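PDB 4GGO: trans-2-enoyl-CoA reductase from Treponema denticola ATCC 35405, which catalyses the NADH-dependent reduction of the carbon-carbon double bond of trans-2-enoyl-CoA substrates such as crotonyl-CoA, a step of bacterial fatty acid synthesis. Local coordinates for residues 312-315 with 316-319. Numbering follows the deposited sequence.
Sequences IEQI and TRLY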
loop_
_atom_site.group_PDB
_atom_site.type_symbol
_atom_site.label_atom_id
_atom_site.label_comp_id
_atom_site.label_asym_id
_atom_site.label_seq_id
_atom_site.Cartn_x
_atom_site.Cartn_y
_atom_site.Cartn_z
ATOM N N ILE A 312 -4.883 -1.947 -7.660
ATOM C CA ILE A 312 -5.986 -2.897 -7.773
ATOM C C ILE A 312 -5.646 -4.063 -8.707
ATOM O O ILE A 312 -6.119 -5.180 -8.508
ATOM C CB ILE A 312 -7.314 -2.205 -8.189
ATOM C CG1 ILE A 312 -8.513 -3.113 -7.896
ATOM C CG2 ILE A 312 -7.279 -1.770 -9.650
ATOM C CD1 ILE A 312 -8.707 -3.413 -6.424
ATOM N N GLU A 313 -4.810 -3.808 -9.711
ATOM C CA GLU A 313 -4.362 -4.876 -10.602
ATOM C C GLU A 313 -3.422 -5.814 -9.851
ATOM O O GLU A 313 -3.532 -7.036 -9.954
ATOM C CB GLU A 313 -3.663 -4.309 -11.842
ATOM C CG GLU A 313 -4.589 -3.614 -12.832
ATOM C CD GLU A 313 -4.918 -2.185 -12.435
ATOM O OE1 GLU A 313 -4.262 -1.651 -11.515
ATOM O OE2 GLU A 313 -5.832 -1.596 -13.047
ATOM N N GLN A 314 -2.504 -5.223 -9.092
ATOM C CA GLN A 314 -1.556 -5.969 -8.272
ATOM C C GLN A 314 -2.246 -6.905 -7.285
ATOM O O GLN A 314 -1.929 -8.091 -7.214
ATOM C CB GLN A 314 -0.668 -4.999 -7.491
ATOM C CG GLN A 314 0.581 -4.564 -8.218
ATOM C CD GLN A 314 1.774 -5.431 -7.881
ATOM O OE1 GLN A 314 2.303 -5.368 -6.770
ATOM N NE2 GLN A 314 2.206 -6.245 -8.837
ATOM N N ILE A 315 -3.189 -6.362 -6.522
ATOM C CA ILE A 315 -3.810 -7.106 -5.434
ATOM C C ILE A 315 -4.799 -8.168 -5.916
ATOM O O ILE A 315 -4.862 -9.262 -5.355
ATOM C CB ILE A 315 -4.475 -6.164 -4.415
ATOM C CG1 ILE A 315 -3.445 -5.163 -3.886
ATOM C CG2 ILE A 315 -5.081 -6.956 -3.274
ATOM C CD1 ILE A 315 -2.170 -5.806 -3.381
ATOM N N THR A 316 -5.564 -7.855 -6.957
ATOM C CA THR A 316 -6.440 -8.858 -7.552
ATOM C C THR A 316 -5.620 -10.040 -8.063
ATOM O O THR A 316 -6.022 -11.192 -7.908
ATOM C CB THR A 316 -7.303 -8.287 -8.693
ATOM O OG1 THR A 316 -6.476 -7.560 -9.610
ATOM C CG2 THR A 316 -8.381 -7.370 -8.141
ATOM N N ARG A 317 -4.462 -9.754 -8.655
ATOM C CA ARG A 317 -3.563 -10.815 -9.100
ATOM C C ARG A 317 -3.017 -11.589 -7.905
ATOM O O ARG A 317 -2.867 -12.811 -7.960
ATOM C CB ARG A 317 -2.413 -10.255 -9.946
ATOM C CG ARG A 317 -1.393 -11.309 -10.363
ATOM C CD ARG A 317 -0.639 -10.919 -11.631
ATOM N NE ARG A 317 0.305 -9.823 -11.422
ATOM C CZ ARG A 317 1.575 -9.989 -11.063
ATOM N NH1 ARG A 317 2.055 -11.207 -10.860
ATOM N NH2 ARG A 317 2.366 -8.936 -10.904
ATOM N N LEU A 318 -2.728 -10.869 -6.825
ATOM C CA LEU A 318 -2.265 -11.481 -5.583
ATOM C C LEU A 318 -3.269 -12.498 -5.041
ATOM O O LEU A 318 -2.901 -13.618 -4.694
ATOM C CB LEU A 318 -1.997 -10.407 -4.527
ATOM C CG LEU A 318 -1.667 -10.908 -3.117
ATOM C CD1 LEU A 318 -0.326 -11.630 -3.092
ATOM C CD2 LEU A 318 -1.685 -9.756 -2.122
ATOM N N TYR A 319 -4.536 -12.101 -4.966
ATOM C CA TYR A 319 -5.590 -12.984 -4.477
ATOM C C TYR A 319 -5.792 -14.180 -5.403
ATOM O O TYR A 319 -5.828 -15.329 -4.959
ATOM C CB TYR A 319 -6.910 -12.220 -4.346
ATOM C CG TYR A 319 -7.106 -11.482 -3.036
ATOM C CD1 TYR A 319 -6.369 -10.344 -2.733
ATOM C CD2 TYR A 319 -8.054 -11.910 -2.114
ATOM C CE1 TYR A 319 -6.560 -9.663 -1.537
ATOM C CE2 TYR A 319 -8.251 -11.238 -0.919
ATOM C CZ TYR A 319 -7.502 -10.114 -0.636
ATOM O OH TYR A 319 -7.699 -9.443 0.551
#
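Ile315 packs against Tyr319 one turn further along helix 311-323. Its CG2 branch lies 3.5 Å from Tyr319 CE1. CG1 stands beside the backbone N (chi1 -56°), leaving CG2 anti to it and against the ring. Ile315 O lies near the ring plane, 3.2 Å from Tyr319 CD1 at the edge, and accepts a hydrogen bond from Tyr319 N at 2.9 Å. The CD1 branch of Ile315 runs beside Leu318 CD2 more loosely, at 4.2 Å. Both residues also touch Tyr232 of strand 227-233, so this side of the helix faces the Rossmann sheet.

Thr316 turns its hydroxyl back on the preceding turn. Chi1 of 49° sets OG1 between backbone N and carbonyl carbon, 2.6 Å from Ile312 O and 3.0 Å from Glu313 O. Its single proton can serve either carbonyl. Ile312 O also accepts the backbone hydrogen bond from Thr316 N.

Seven of the eight residues are buried. Glu313 alone is partly exposed, its CB directed away from the next turn and its OE1 hydrogen-bonded to Gly310 N.

Gln314 NE2 and Arg317 NH2 are 3.4 Å apart, with amide and guanidinium planes 64° apart. Both are donors and do not bond each other. Gln314 NE2 bonds to Ile340 O and Glu309 OE1. Arg317 forms salt bridges with Glu309 and Asp342. Gln314 touches Tyr62, an NAD(+)-binding residue. Glu309 and Ile340 O probably let the two buried donors lie this close beside the cofactor site, and Glu309 and Asp342 probably offset the arginine charge.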